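PDB 4ES8: Epf, which acts as a cell-surface adhesin of Streptococcus pyogenes, binding to cells through an N-terminal domain that contains a carbohydrate-binding module. Local coordinates for residues V157-G161 and E162-F166; G121-A124 and S125-V129. One frame throughout, in Å; residues are numbered along the deposited sequence. Where two conformers were deposited one is given.

Interaction 1: residues V157-G161 and E162-F166; sequences VKIEG and EEQGF. With NA (sodium ion), chain F.
With its CG1 placed beside the backbone N (chi1 -46°), Ile159 carries CD1 across a tight turn to within 3.6 Å of Gln164 CG. The other branch, CG2, rests 3.8 Å from Glu162 CG. The Gln164 chain runs extended beyond CG, which carries its amide to Val157. There the two side chains cross at about a right angle, with Val157 CG1 3.5 Å from Gln164 NE2. That NE2 bonds to Tyr131 O and Glu150 OE2. The turn from Ile159 to Glu162 is type II, with Gly161 at positive phi. Its closing bond, Glu162 N to Ile159 O, is weak at 3.3 Å. Water adds a second tie: one molecule accepts from Ile159 N and donates to Glu162 O. The same water binds the sodium ion, as does Val157 O at 2.9 Å. Another sodium-bound water donates to Gln164 OE1. The Glu162 carboxylate forms salt bridges to Lys174 and Arg169. The turn ends the edge strand 154-159, which pairs with strand 172-180, and Ile159 also packs on Ile176 of that strand and on Tyr131 of strand 127-135.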
ATOM      1  N   VAL A 157       9.177   5.508   2.897  1.00  8.09           N
ATOM      2  CA  VAL A 157       8.761   4.602   3.991  1.00  8.29           C
ATOM      3  C   VAL A 157       9.019   5.277   5.318  1.00 12.44           C
ATOM      4  O   VAL A 157      10.108   5.841   5.533  1.00 11.56           O
ATOM      5  CB  VAL A 157       9.474   3.241   3.917  1.00 10.30           C
ATOM      6  CG1 VAL A 157       9.020   2.326   5.066  1.00 10.98           C
ATOM      7  CG2 VAL A 157       9.244   2.577   2.558  1.00  9.92           C
ATOM      8  N   LYS A 158       8.020   5.241   6.213  1.00 10.07           N
ATOM      9  CA  LYS A 158       8.166   5.886   7.512  1.00  9.48           C
ATOM     10  C   LYS A 158       7.427   5.103   8.577  1.00 10.93           C
ATOM     11  O   LYS A 158       6.223   4.866   8.442  1.00 11.25           O
ATOM     12  CB  LYS A 158       7.644   7.345   7.470  1.00 11.46           C
ATOM     13  CG  LYS A 158       7.644   8.087   8.818  1.00 13.58           C
ATOM     14  CD  LYS A 158       7.102   9.518   8.684  1.00 13.20           C
ATOM     15  CE  LYS A 158       7.033  10.268  10.009  1.00 12.75           C
ATOM     16  NZ  LYS A 158       6.523  11.656   9.805  1.00 14.30           N
ATOM     17  N   ILE A 159       8.133   4.758   9.654  1.00  8.98           N
ATOM     18  CA  ILE A 159       7.510   4.153  10.832  1.00  8.70           C
ATOM     19  C   ILE A 159       7.268   5.286  11.811  1.00 12.74           C
ATOM     20  O   ILE A 159       8.239   5.990  12.162  1.00 11.70           O
ATOM     21  CB  ILE A 159       8.317   3.020  11.519  1.00  9.92           C
ATOM     22  CG1 ILE A 159       8.901   1.961  10.537  1.00 10.10           C
ATOM     23  CG2 ILE A 159       7.468   2.371  12.631  1.00 10.84           C
ATOM     24  CD1 ILE A 159      10.066   1.186  11.173  1.00 12.40           C
ATOM     25  N   GLU A 160       6.017   5.478  12.273  1.00  8.48           N
ATOM     26  CA  GLU A 160       5.808   6.550  13.251  1.00  8.34           C
ATOM     27  C   GLU A 160       6.634   6.278  14.494  1.00 11.25           C
ATOM     28  O   GLU A 160       6.559   5.182  15.073  1.00  9.88           O
ATOM     29  CB  GLU A 160       4.317   6.713  13.641  1.00  9.90           C
ATOM     30  CG  GLU A 160       3.450   7.164  12.478  1.00 15.19           C
ATOM     31  CD  GLU A 160       3.809   8.536  11.933  1.00 17.99           C
ATOM     32  OE1 GLU A 160       3.840   9.502  12.731  1.00 17.12           O
ATOM     33  OE2 GLU A 160       4.098   8.638  10.719  1.00 15.87           O
ATOM     34  N   GLY A 161       7.434   7.281  14.886  1.00  8.60           N
ATOM     35  CA  GLY A 161       8.205   7.224  16.130  1.00  8.84           C
ATOM     36  C   GLY A 161       9.415   6.313  16.190  1.00 11.18           C
ATOM     37  O   GLY A 161      10.039   6.199  17.247  1.00 11.91           O
ATOM     38  N   GLU A 162       9.726   5.605  15.092  1.00 10.61           N
ATOM     39  CA  GLU A 162      10.843   4.639  15.072  1.00 11.47           C
ATOM     40  C   GLU A 162      11.617   4.661  13.785  1.00 11.85           C
ATOM     41  O   GLU A 162      11.181   5.241  12.781  1.00 11.63           O
ATOM     42  CB  GLU A 162      10.344   3.176  15.212  1.00 13.79           C
ATOM     43  CG  GLU A 162       9.089   2.991  15.990  1.00 20.00           C
ATOM     44  CD  GLU A 162       8.898   1.630  16.604  1.00 14.19           C
ATOM     45  OE1 GLU A 162       9.221   0.597  15.974  1.00 10.40           O
ATOM     46  OE2 GLU A 162       8.309   1.611  17.700  1.00 14.41           O
ATOM     47  N   GLU A 163      12.736   3.938  13.802  1.00  8.88           N
ATOM     48  CA  GLU A 163      13.617   3.790  12.647  1.00  8.82           C
ATOM     49  C   GLU A 163      13.576   2.400  12.088  1.00  8.90           C
ATOM     50  O   GLU A 163      13.402   1.438  12.839  1.00  8.86           O
ATOM     51  CB  GLU A 163      15.104   4.049  13.027  1.00  9.53           C
ATOM     52  CG  GLU A 163      15.398   5.374  13.696  1.00 11.22           C
ATOM     53  CD  GLU A 163      14.903   5.473  15.118  1.00 11.39           C
ATOM     54  OE1 GLU A 163      15.272   4.598  15.935  1.00 10.48           O
ATOM     55  OE2 GLU A 163      14.085   6.374  15.402  1.00 13.92           O
ATOM     56  N   GLN A 164      13.882   2.278  10.786  1.00  8.52           N
ATOM     57  CA  GLN A 164      14.063   0.961  10.177  1.00  7.69           C
ATOM     58  C   GLN A 164      15.487   0.469  10.522  1.00 10.80           C
ATOM     59  O   GLN A 164      16.304   1.207  11.074  1.00 11.23           O
ATOM     60  CB  GLN A 164      13.826   1.005   8.663  1.00  7.48           C
ATOM     61  CG  GLN A 164      12.363   1.210   8.345  1.00  8.78           C
ATOM     62  CD  GLN A 164      12.156   1.315   6.866  1.00 12.98           C
ATOM     63  OE1 GLN A 164      12.502   2.337   6.255  1.00 12.03           O
ATOM     64  NE2 GLN A 164      11.604   0.253   6.268  1.00  8.51           N
ATOM     65  N   GLY A 165      15.747  -0.788  10.217  1.00  8.37           N
ATOM     66  CA  GLY A 165      16.968  -1.465  10.617  1.00  7.81           C
ATOM     67  C   GLY A 165      16.650  -2.286  11.853  1.00  9.86           C
ATOM     68  O   GLY A 165      15.681  -1.990  12.570  1.00  9.17           O
ATOM     69  N   PHE A 166      17.442  -3.326  12.108  1.00  7.38           N
ATOM     70  CA  PHE A 166      17.184  -4.184  13.263  1.00  6.70           C
ATOM     71  C   PHE A 166      17.473  -3.458  14.554  1.00  8.74           C
ATOM     72  O   PHE A 166      18.602  -2.999  14.785  1.00  9.11           O
ATOM     73  CB  PHE A 166      18.014  -5.472  13.205  1.00  7.54           C
ATOM     74  CG  PHE A 166      17.523  -6.439  12.157  1.00  8.08           C
ATOM     75  CD1 PHE A 166      16.482  -7.317  12.435  1.00  9.42           C
ATOM     76  CD2 PHE A 166      18.075  -6.444  10.883  1.00  9.21           C
ATOM     77  CE1 PHE A 166      16.010  -8.192  11.457  1.00  8.70           C
ATOM     78  CE2 PHE A 166      17.624  -7.349   9.912  1.00  9.71           C
ATOM     79  CZ  PHE A 166      16.579  -8.205  10.204  1.00  8.19           C
TER
HETATM   80 NA    NA F 504      11.878   6.914   7.572  1.00 47.83          NA
HETATM   81  O   HOH W   1      10.854   5.565   9.979  1.00 19.83           O
HETATM   82  O   HOH W   2       6.951   4.032  18.007  1.00 29.25           O
HETATM   83  O   HOH W   3      12.962   6.332  17.743  1.00 25.68           O
HETATM   84  O   HOH W   4      12.876   4.916   7.302  1.00 39.30           O

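Interaction 2: residues G121-A124 and S125-V129; sequences GQIA and SGITV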
ATOM      1  N   GLY A 121       3.710  -7.697  18.967  1.00  6.60           N
ATOM      2  CA  GLY A 121       3.518  -8.521  20.157  1.00  7.26           C
ATOM      3  C   GLY A 121       4.854  -8.760  20.843  1.00  8.78           C
ATOM      4  O   GLY A 121       5.834  -8.018  20.630  1.00  8.60           O
ATOM      5  N   GLN A 122       4.910  -9.808  21.676  1.00  7.55           N
ATOM      6  CA  GLN A 122       6.099 -10.128  22.462  1.00  6.06           C
ATOM      7  C   GLN A 122       7.365 -10.153  21.626  1.00  8.45           C
ATOM      8  O   GLN A 122       7.356 -10.638  20.497  1.00  7.69           O
ATOM      9  CB  GLN A 122       5.941 -11.497  23.168  1.00  6.28           C
ATOM     10  CG  GLN A 122       5.877 -12.688  22.205  1.00  7.69           C
ATOM     11  CD  GLN A 122       5.415 -13.894  22.949  1.00 13.90           C
ATOM     12  OE1 GLN A 122       6.182 -14.537  23.678  1.00 11.31           O
ATOM     13  NE2 GLN A 122       4.121 -14.177  22.835  1.00 15.48           N
ATOM     14  N   ILE A 123       8.436  -9.604  22.186  1.00  6.46           N
ATOM     15  CA  ILE A 123       9.772  -9.669  21.620  1.00  5.62           C
ATOM     16  C   ILE A 123      10.654 -10.254  22.699  1.00  8.00           C
ATOM     17  O   ILE A 123      10.957  -9.568  23.695  1.00  7.73           O
ATOM     18  CB  ILE A 123      10.354  -8.328  21.106  1.00  6.24           C
ATOM     19  CG1 ILE A 123       9.434  -7.676  20.046  1.00  6.54           C
ATOM     20  CG2 ILE A 123      11.784  -8.580  20.526  1.00  7.56           C
ATOM     21  CD1 ILE A 123       9.807  -6.178  19.783  1.00  7.94           C
ATOM     22  N   ALA A 124      11.122 -11.485  22.501  1.00  6.08           N
ATOM     23  CA  ALA A 124      12.011 -12.087  23.506  1.00  6.19           C
ATOM     24  C   ALA A 124      13.309 -11.290  23.681  1.00  8.49           C
ATOM     25  O   ALA A 124      13.794 -10.651  22.736  1.00  8.70           O
ATOM     26  CB  ALA A 124      12.375 -13.507  23.085  1.00  7.26           C
ATOM     27  N   SER A 125      13.899 -11.355  24.887  1.00  6.78           N
ATOM     28  CA  SER A 125      15.202 -10.765  25.101  0.50  6.43           C
ATOM     29  C   SER A 125      16.193 -11.432  24.120  1.00  9.74           C
ATOM     30  O   SER A 125      16.199 -12.671  23.990  1.00  9.66           O
ATOM     31  CB  SER A 125      15.623 -10.982  26.547  0.50  8.01           C
ATOM     32  OG  SER A 125      16.896 -10.413  26.766  0.50  6.65           O
ATOM     33  N   GLY A 126      16.960 -10.618  23.407  1.00  8.51           N
ATOM     34  CA  GLY A 126      17.926 -11.136  22.430  1.00  7.40           C
ATOM     35  C   GLY A 126      17.435 -11.023  21.002  1.00 10.70           C
ATOM     36  O   GLY A 126      18.216 -11.209  20.071  1.00  9.88           O
ATOM     37  N   ILE A 127      16.135 -10.753  20.810  1.00  7.05           N
ATOM     38  CA  ILE A 127      15.614 -10.603  19.443  1.00  5.83           C
ATOM     39  C   ILE A 127      15.553  -9.124  19.070  1.00  8.40           C
ATOM     40  O   ILE A 127      15.095  -8.279  19.870  1.00  8.84           O
ATOM     41  CB  ILE A 127      14.215 -11.265  19.283  1.00  7.58           C
ATOM     42  CG1 ILE A 127      14.288 -12.811  19.507  1.00  8.03           C
ATOM     43  CG2 ILE A 127      13.591 -10.913  17.915  1.00  7.72           C
ATOM     44  CD1 ILE A 127      12.959 -13.522  19.369  1.00  9.06           C
ATOM     45  N   THR A 128      16.020  -8.802  17.842  1.00  7.12           N
ATOM     46  CA  THR A 128      15.886  -7.450  17.306  1.00  6.18           C
ATOM     47  C   THR A 128      15.001  -7.577  16.069  1.00  8.06           C
ATOM     48  O   THR A 128      14.862  -8.671  15.500  1.00  8.01           O
ATOM     49  CB  THR A 128      17.228  -6.765  17.076  1.00 11.66           C
ATOM     50  OG1 THR A 128      18.056  -7.627  16.285  1.00  9.31           O
ATOM     51  CG2 THR A 128      17.949  -6.436  18.410  1.00  9.26           C
ATOM     52  N   VAL A 129      14.299  -6.499  15.739  1.00  6.27           N
ATOM     53  CA  VAL A 129      13.248  -6.522  14.735  1.00  5.45           C
ATOM     54  C   VAL A 129      13.411  -5.398  13.730  1.00  7.52           C
ATOM     55  O   VAL A 129      13.823  -4.280  14.079  1.00  7.38           O
ATOM     56  CB  VAL A 129      11.891  -6.373  15.531  1.00  8.39           C
ATOM     57  CG1 VAL A 129      10.678  -6.178  14.616  1.00  9.02           C
ATOM     58  CG2 VAL A 129      11.662  -7.563  16.470  1.00  8.53           C
TER
HETATM   59  O   HOH W   5      14.907  -7.518  22.351  1.00 17.97           O
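The side chain of Ile127, at the end of the turn that begins at Ala124, points toward Ala124 and Ile123. Its CB stands 3.5 Å from Ala124 O and also touches CG2 of Ile123, at 3.8 Å. From CB the side chain forks. The CG2 branch stays on the Ile123 side, 3.9 Å from that residue's CG2. The CG1 branch lies beside the backbone N (chi1 -64°) and passes close to Ala124 O and CB. The chain is extended from there, and CD1 ends 3.8 Å from Ala124 CB. Ile127 also packs on Leu202 and Val204 of strand 202-213, so this buried side chain is covered beyond the turn as well.

Ile123 touches two residues beyond the turn. Its CG2 approaches Ile127 O at 3.4 Å, while CD1 reaches on to Val129 CG2 at 4.0 Å. The backbone is closed by Ile127 N bonding to Ala124 O, 3.0 Å long and fairly straight at 161°. A water sits 2.6 Å from Ile127 O and can donate to it; its bond to Ala124 O is weak, and it has more acceptors in reach than protons to give. Gly126 takes positive phi (102°), as the third residue of a type II turn commonly does. This is a type II beta turn connecting successive strands, 113-123 and 127-135, which belong to two different sheets of the beta-rich adhesin domain.

Interaction 2 comes first along the chain, and interaction 1 follows about thirty residues later. Their centres are about 16 Å apart, on the same side of the chain's centre. Both involve the sheet that holds strands 113-123, 172-180 and 154-159, in which 172-180 lies between the other two. Each centres on a type II turn. The turn of interaction 2 passes the chain from this sheet to the one containing 127-135, whereas that of interaction 1 follows an edge strand. They meet directly where Phe166 CD1 packs 3.7 Å from Thr128 O. Arg169, the salt-bridge partner of Glu162, also donates a hydrogen bond to Val129 O. The loop after strand 154-159 is thus fastened to strand 127-135.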